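PDB 3M0G: farnesyl diphosphate synthase from Rhodobacter capsulatus, which probably condenses farnesyl diphosphate with isopentenyl diphosphate, in a magnesium-dependent reaction, to make geranylgeranyl diphosphate for carotenoid and diterpene biosynthesis. Local coordinates for residues S4-E9 against R45-I50; M34-Q39 against K100-A105; T202-A207 against S275-C280. All blocks are in the same frame, centred on the assembly; numbering follows the deposited sequence.

Overall arrangement
The three contacts show, in one subunit of an all-helical prenyltransferase, how aromatic side chains join helices at different depths. Contacts 1 and 3 form one continuous packing, their centres 13 Å apart: Phe-47 of contact 1 rests on Thr-276 and Cys-280 of contact 3, and Leu-48 CD2 lies 3.6 Å from Tyr-204 OH. Contact 2 stands apart at the surface, its centre 25 Å from that of contact 1 and 32 Å from that of contact 3, on the other side of the chain's centre from the latter. Helix 199-219 of contact 3 ends in one of the family's aspartate-rich motifs, which in relatives bind magnesium and diphosphate.

Contact 1. Residues S4-E9 against R45-I50; sequences SERLKE and RAFLAI
Arg-6 reaches the helix 44-55 side first, and it does so with two parts of its chain. Its CG sits 3.5 Å from Phe-47 CE1, at the edge of the ring and near its plane, so the aliphatic root of the arginine touches the rim of the phenyl group and not its face. A bend at the second torsion (chi2 62°) then turns the end of the chain toward Ile-50, where Arg-6 NH1 passes 3.5 Å from Ile-50 CG2. That is a van der Waals approach; the charge of the guanidinium is answered by a salt bridge from NH1 to Glu-51, one residue further along.

Leu-7, next in sequence, meets the same ring from a different direction. Its CD1 comes over one face of the Phe-47 ring, 4.0 Å from the centroid, in a CH-pi contact 29° off the normal, and is 3.6 Å from Phe-47 CD1. One phenyl ring is therefore held at an edge by Arg-6 and over a face by Leu-7, while Val-10 and Thr-276 also touch it.

The two helix segments approach to 10.3 Å at 103°, and this steep crossing limits the contact to a small patch of side chains. Here the N-terminal helix crosses helix 44-55 within the all-alpha isoprenoid synthase fold.

Contact 2. Residues M34-Q39 against K100-A105; sequences MAYAAQ and KKWDDA. Unlike the reference sequence in segment 100-105: Lys-100 (reference Arg), Asp-104 (reference Glu).
Tyr-36 and Lys-101 mark the closest backbone approach, yet their CA atoms are still 9.7 Å apart, so long side chains must bridge the gap. Residues 34-37 are the last turn of helix 29-37. Opposite them the chain finishes helix 98-101, leaves helical geometry at Trp-102 and starts helix 104-121 with Asp-103 as its N-cap.

Three side chains make the contact. Tyr-36 has CG anti to its amide nitrogen (chi1 -178°), which sends the ring out across the gap. Over one ring face lies Lys-101 CD, 3.9 Å from the centroid in a CH-pi contact, with CD 3.7 Å from Tyr-36 CE1. Trp-102 brings the edge of its six-membered ring toward the tyrosine face in a T-shaped pair, centroids 5.4 Å apart and planes at 73°. Its CH2 atom also meets Tyr-36 CB at 3.7 Å. The lysine chain serves both aromatics, since its CG lies over a face of the neighbouring Trp-102 ring while its CD lies over Tyr-36. What brings the lysine here is its aliphatic length; the amine at its end has no part in the contact.

The phenol of Tyr-36 hydrogen-bonds Pro-96 O, on the small antiparallel hairpin of strands 91-92 and 95-96, and its side chain also touches Val-98. Trp-102 NE1 has a weak hydrogen bond to Asp-29. The patch thus joins the end of helix 29-37 to the hairpin and to the joint between helices 98-101 and 104-121, while selenomethionine Met-34, pointing the other way, packs on helix 104-121 and on Ala-146 of the second subunit.

Contact 3. Residues T202-A207 against S275-C280; sequences TAYATA and STLRAC. Unlike the reference sequence in segment 202-207: Thr-202 (reference Ala). Unlike the reference sequence in segment 275-280: Ser-275 (reference Ala).
Tyr-204 spans almost the whole distance to Leu-277 by itself, as their CA atoms are 9.0 Å apart. The bond from CA to CB is directed toward residues 275-280, and beyond CB the side chain runs on with CG anti to the backbone nitrogen (chi1 167°), and the ring presents its edge to the other helix. The first ring atom to arrive is CE1, 3.4 Å from Leu-277 O, with that oxygen at the ring edge, near its plane. CZ follows, 4.0 Å from Leu-277 CB, where ring and leucine cross at about a right angle. The hydroxyl at the tip donates a hydrogen bond to Leu-277 O, with OH and O 2.9 Å apart. The C=O...OH angle is 124° and the donor is tilted 27° from the carbonyl plane, so the phenol comes in from beside the carbonyl and does not lie straight ahead of it. The side-chain atoms nearest OH across the contact are carbons: Leu-277 CD2 is 3.8 Å away and Cys-280 CB 4.0 Å.

Leu-48 of helix 44-55 closes in on the same hydroxyl, and Ala-263 and Leu-267 touch the Tyr-204 side chain as well. Within the tyrosine's own helix, Thr-206 OG1 donates to Thr-202 O, which also accepts the Thr-206 amide from the opposite face of its plane.

The chemistry is that of a buried phenol whose proton is spent on a main-chain oxygen. That single directed bond satisfies the polar tip among hydrocarbon neighbours and joins a side chain of helix 199-219 to the backbone of helix 275-285, beside the apolar contacts.

Contact 1. Residues S4-E9 against R45-I50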
# COMPACT_ATOMS: atom_id res chain seq x y z
N SER B 4 23.38 -0.12 22.15
CA SER B 4 22.42 -1.02 22.78
C SER B 4 21.31 -0.27 23.52
O SER B 4 20.13 -0.59 23.36
CB SER B 4 23.13 -1.97 23.75
OG SER B 4 22.23 -2.93 24.26
N GLU B 5 21.72 0.72 24.30
CA GLU B 5 20.78 1.56 25.04
C GLU B 5 19.91 2.34 24.06
O GLU B 5 18.70 2.40 24.23
CB GLU B 5 21.54 2.51 25.97
CG GLU B 5 20.67 3.33 26.91
CD GLU B 5 21.37 4.58 27.44
OE1 GLU B 5 22.01 5.29 26.63
OE2 GLU B 5 21.27 4.86 28.65
N ARG B 6 20.55 2.92 23.04
CA ARG B 6 19.84 3.68 22.01
C ARG B 6 18.85 2.79 21.26
O ARG B 6 17.73 3.21 20.95
CB ARG B 6 20.84 4.33 21.04
CG ARG B 6 20.22 5.35 20.09
CD ARG B 6 19.63 6.54 20.84
NE ARG B 6 18.61 7.23 20.06
CZ ARG B 6 18.80 8.37 19.39
NH1 ARG B 6 17.80 8.90 18.71
NH2 ARG B 6 19.99 8.96 19.38
N LEU B 7 19.26 1.55 20.99
CA LEU B 7 18.42 0.57 20.32
C LEU B 7 17.21 0.24 21.19
O LEU B 7 16.09 0.13 20.70
CB LEU B 7 19.24 -0.69 20.04
CG LEU B 7 18.90 -1.62 18.87
CD1 LEU B 7 18.24 -0.88 17.69
CD2 LEU B 7 20.17 -2.35 18.42
N LYS B 8 17.46 0.11 22.49
CA LYS B 8 16.42 -0.20 23.48
C LYS B 8 15.43 0.95 23.64
O LYS B 8 14.23 0.72 23.76
CB LYS B 8 17.07 -0.55 24.82
CG LYS B 8 16.54 -1.82 25.49
CD LYS B 8 15.14 -1.65 26.07
CE LYS B 8 14.61 -2.98 26.61
NZ LYS B 8 13.14 -2.94 26.84
N GLU B 9 15.95 2.19 23.66
CA GLU B 9 15.12 3.40 23.73
C GLU B 9 14.17 3.51 22.54
O GLU B 9 12.99 3.84 22.71
CB GLU B 9 15.98 4.66 23.85
CG GLU B 9 16.63 4.86 25.21
CD GLU B 9 17.65 6.01 25.25
OE1 GLU B 9 18.79 5.76 25.71
OE2 GLU B 9 17.32 7.14 24.83
N ARG B 45 14.83 -0.77 11.28
CA ARG B 45 14.43 0.23 10.31
C ARG B 45 13.97 1.52 10.99
O ARG B 45 14.43 2.61 10.65
CB ARG B 45 13.39 -0.37 9.37
CG ARG B 45 13.99 -1.50 8.55
CD ARG B 45 12.93 -2.40 7.90
NE ARG B 45 13.54 -3.57 7.28
CZ ARG B 45 13.93 -4.67 7.94
NH1 ARG B 45 13.78 -4.76 9.25
NH2 ARG B 45 14.47 -5.67 7.28
N ALA B 46 13.10 1.36 11.99
CA ALA B 46 12.65 2.46 12.81
C ALA B 46 13.86 3.16 13.43
O ALA B 46 13.90 4.39 13.55
CB ALA B 46 11.73 1.95 13.88
N PHE B 47 14.88 2.38 13.78
CA PHE B 47 16.08 2.91 14.38
C PHE B 47 16.84 3.77 13.36
O PHE B 47 17.22 4.88 13.65
CB PHE B 47 16.94 1.78 14.95
CG PHE B 47 18.21 2.23 15.59
CD1 PHE B 47 18.24 2.62 16.92
CD2 PHE B 47 19.39 2.25 14.85
CE1 PHE B 47 19.44 3.03 17.52
CE2 PHE B 47 20.59 2.65 15.44
CZ PHE B 47 20.61 3.04 16.77
N LEU B 48 17.02 3.26 12.15
CA LEU B 48 17.68 3.98 11.06
C LEU B 48 17.01 5.28 10.63
O LEU B 48 17.69 6.25 10.24
CB LEU B 48 17.82 3.06 9.84
CG LEU B 48 18.83 1.92 9.88
CD1 LEU B 48 18.67 1.12 8.59
CD2 LEU B 48 20.23 2.44 9.97
N ALA B 49 15.68 5.32 10.73
CA ALA B 49 14.91 6.51 10.40
C ALA B 49 15.18 7.55 11.46
O ALA B 49 15.52 8.70 11.15
CB ALA B 49 13.41 6.17 10.35
N ILE B 50 15.02 7.15 12.71
CA ILE B 50 15.22 8.07 13.84
C ILE B 50 16.66 8.57 13.96
O ILE B 50 16.92 9.73 14.39
CB ILE B 50 14.77 7.41 15.18
CG1 ILE B 50 13.23 7.29 15.20
CG2 ILE B 50 15.26 8.23 16.39
CD1 ILE B 50 12.66 6.26 16.20

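Contact 2. Residues M34-Q39 against K100-A105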
# COMPACT_ATOMS: atom_id res chain seq x y z
N MSE B 34 -3.55 -6.76 13.00
CA MSE B 34 -2.58 -5.71 12.67
C MSE B 34 -1.72 -5.40 13.90
O MSE B 34 -0.49 -5.37 13.82
CB MSE B 34 -3.28 -4.43 12.22
CG MSE B 34 -4.16 -4.60 10.98
SE MSE B 34 -5.19 -2.99 10.56
CE MSE B 34 -3.71 -1.81 10.11
N ALA B 35 -2.38 -5.18 15.03
CA ALA B 35 -1.71 -4.88 16.29
C ALA B 35 -0.69 -5.98 16.63
O ALA B 35 0.46 -5.69 17.01
CB ALA B 35 -2.73 -4.71 17.42
N TYR B 36 -1.12 -7.22 16.47
CA TYR B 36 -0.29 -8.41 16.74
C TYR B 36 0.94 -8.44 15.81
O TYR B 36 2.05 -8.70 16.26
CB TYR B 36 -1.14 -9.67 16.57
CG TYR B 36 -0.47 -10.99 16.86
CD1 TYR B 36 -0.43 -11.50 18.16
CD2 TYR B 36 0.10 -11.76 15.83
CE1 TYR B 36 0.18 -12.72 18.44
CE2 TYR B 36 0.71 -12.98 16.10
CZ TYR B 36 0.75 -13.45 17.40
OH TYR B 36 1.34 -14.65 17.67
N ALA B 37 0.72 -8.14 14.53
CA ALA B 37 1.79 -8.20 13.51
C ALA B 37 2.83 -7.12 13.71
O ALA B 37 4.00 -7.32 13.43
CB ALA B 37 1.20 -8.10 12.13
N ALA B 38 2.39 -5.97 14.21
CA ALA B 38 3.26 -4.83 14.42
C ALA B 38 3.93 -4.78 15.79
O ALA B 38 4.70 -3.87 16.06
CB ALA B 38 2.48 -3.53 14.14
N GLN B 39 3.65 -5.77 16.65
CA GLN B 39 4.23 -5.85 17.99
C GLN B 39 5.64 -6.44 17.92
O GLN B 39 5.89 -7.38 17.15
CB GLN B 39 3.36 -6.74 18.90
CG GLN B 39 2.18 -6.04 19.55
CD GLN B 39 1.10 -7.00 20.08
OE1 GLN B 39 1.36 -8.18 20.38
NE2 GLN B 39 -0.12 -6.49 20.22
N LYS B 100 -1.87 -18.27 11.06
CA LYS B 100 -2.15 -19.38 11.99
C LYS B 100 -3.08 -18.99 13.14
O LYS B 100 -3.93 -19.77 13.53
CB LYS B 100 -0.86 -20.00 12.54
CG LYS B 100 0.04 -20.62 11.49
CD LYS B 100 -0.62 -21.83 10.83
CE LYS B 100 -0.38 -23.09 11.65
NZ LYS B 100 -0.54 -24.32 10.83
N LYS B 101 -2.90 -17.79 13.69
CA LYS B 101 -3.71 -17.32 14.83
C LYS B 101 -5.12 -16.87 14.41
O LYS B 101 -6.08 -17.01 15.18
CB LYS B 101 -2.96 -16.22 15.60
CG LYS B 101 -3.67 -15.72 16.87
CD LYS B 101 -2.77 -14.81 17.71
CE LYS B 101 -3.54 -14.16 18.85
NZ LYS B 101 -3.90 -15.12 19.94
N TRP B 102 -5.26 -16.33 13.20
CA TRP B 102 -6.60 -16.05 12.67
C TRP B 102 -6.92 -17.02 11.51
O TRP B 102 -7.31 -18.17 11.74
CB TRP B 102 -6.73 -14.57 12.29
CG TRP B 102 -6.82 -13.64 13.51
CD1 TRP B 102 -7.96 -13.19 14.11
CD2 TRP B 102 -5.72 -13.10 14.27
NE1 TRP B 102 -7.64 -12.38 15.18
CE2 TRP B 102 -6.28 -12.31 15.30
CE3 TRP B 102 -4.33 -13.19 14.17
CZ2 TRP B 102 -5.48 -11.61 16.23
CZ3 TRP B 102 -3.53 -12.49 15.10
CH2 TRP B 102 -4.12 -11.73 16.12
N ASP B 103 -6.76 -16.56 10.28
CA ASP B 103 -6.78 -17.44 9.12
C ASP B 103 -6.07 -16.75 7.96
O ASP B 103 -5.56 -15.64 8.13
CB ASP B 103 -8.22 -17.90 8.76
CG ASP B 103 -9.21 -16.74 8.62
OD1 ASP B 103 -8.79 -15.59 8.37
OD2 ASP B 103 -10.43 -17.00 8.72
N ASP B 104 -6.02 -17.41 6.80
CA ASP B 104 -5.36 -16.84 5.61
C ASP B 104 -6.01 -15.53 5.14
O ASP B 104 -5.31 -14.57 4.79
CB ASP B 104 -5.31 -17.86 4.47
CG ASP B 104 -4.24 -18.92 4.67
OD1 ASP B 104 -3.59 -18.94 5.72
OD2 ASP B 104 -4.07 -19.76 3.76
N ALA B 105 -7.34 -15.49 5.13
CA ALA B 105 -8.09 -14.28 4.75
C ALA B 105 -7.69 -13.08 5.60
O ALA B 105 -7.42 -11.99 5.08
CB ALA B 105 -9.59 -14.53 4.85

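Contact 3. Residues T202-A207 against S275-C280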
# COMPACT_ATOMS: atom_id res chain seq x y z
N THR B 202 22.16 7.08 1.30
CA THR B 202 21.87 6.06 0.25
C THR B 202 23.04 5.08 0.04
O THR B 202 22.84 3.87 -0.14
CB THR B 202 21.48 6.74 -1.09
OG1 THR B 202 20.36 7.61 -0.87
CG2 THR B 202 21.09 5.71 -2.15
N ALA B 203 24.27 5.59 0.09
CA ALA B 203 25.46 4.77 -0.13
C ALA B 203 25.71 3.86 1.08
O ALA B 203 25.99 2.68 0.91
CB ALA B 203 26.69 5.67 -0.42
N TYR B 204 25.62 4.45 2.27
CA TYR B 204 25.61 3.76 3.56
C TYR B 204 24.65 2.57 3.53
O TYR B 204 25.02 1.44 3.88
CB TYR B 204 25.21 4.74 4.67
CG TYR B 204 24.85 4.11 6.01
CD1 TYR B 204 25.85 3.66 6.90
CD2 TYR B 204 23.51 3.98 6.40
CE1 TYR B 204 25.51 3.08 8.13
CE2 TYR B 204 23.16 3.40 7.63
CZ TYR B 204 24.16 2.96 8.49
OH TYR B 204 23.81 2.39 9.70
N ALA B 205 23.43 2.83 3.09
CA ALA B 205 22.35 1.84 3.10
C ALA B 205 22.53 0.70 2.08
O ALA B 205 22.23 -0.45 2.38
CB ALA B 205 21.02 2.55 2.89
N THR B 206 23.03 1.04 0.90
CA THR B 206 23.36 0.07 -0.14
C THR B 206 24.38 -0.95 0.41
O THR B 206 24.21 -2.16 0.24
CB THR B 206 23.96 0.78 -1.41
OG1 THR B 206 23.04 1.78 -1.89
CG2 THR B 206 24.24 -0.21 -2.52
N ALA B 207 25.42 -0.45 1.10
CA ALA B 207 26.42 -1.33 1.71
C ALA B 207 25.89 -2.09 2.92
O ALA B 207 26.08 -3.31 3.02
CB ALA B 207 27.70 -0.58 2.05
N SER B 275 28.75 8.40 14.16
CA SER B 275 29.25 7.28 14.99
C SER B 275 28.18 6.28 15.43
O SER B 275 28.42 5.09 15.46
CB SER B 275 30.03 7.83 16.20
OG SER B 275 29.21 8.65 16.99
N THR B 276 26.97 6.76 15.73
CA THR B 276 25.89 5.85 16.09
C THR B 276 25.46 5.00 14.87
O THR B 276 25.25 3.80 15.00
CB THR B 276 24.70 6.59 16.73
OG1 THR B 276 25.16 7.27 17.89
CG2 THR B 276 23.59 5.62 17.14
N LEU B 277 25.38 5.60 13.69
CA LEU B 277 25.11 4.82 12.46
C LEU B 277 26.25 3.89 12.05
O LEU B 277 26.00 2.81 11.49
CB LEU B 277 24.73 5.73 11.29
CG LEU B 277 23.35 6.39 11.30
CD1 LEU B 277 23.10 7.13 10.01
CD2 LEU B 277 22.28 5.36 11.51
N ARG B 278 27.50 4.31 12.26
CA ARG B 278 28.65 3.44 12.04
C ARG B 278 28.59 2.22 12.96
O ARG B 278 28.84 1.11 12.51
CB ARG B 278 29.98 4.21 12.18
CG ARG B 278 30.23 5.20 11.02
CD ARG B 278 31.49 6.06 11.19
NE ARG B 278 31.98 6.49 9.88
CZ ARG B 278 32.80 7.51 9.66
NH1 ARG B 278 33.24 8.26 10.66
NH2 ARG B 278 33.16 7.80 8.41
N ALA B 279 28.22 2.42 14.21
CA ALA B 279 28.09 1.30 15.17
C ALA B 279 26.97 0.33 14.78
O ALA B 279 27.11 -0.89 14.91
CB ALA B 279 27.92 1.83 16.61
N CYS B 280 25.86 0.88 14.26
CA CYS B 280 24.75 0.05 13.82
C CYS B 280 25.17 -0.89 12.68
O CYS B 280 24.77 -2.05 12.67
CB CYS B 280 23.56 0.91 13.39
SG CYS B 280 22.13 -0.08 12.89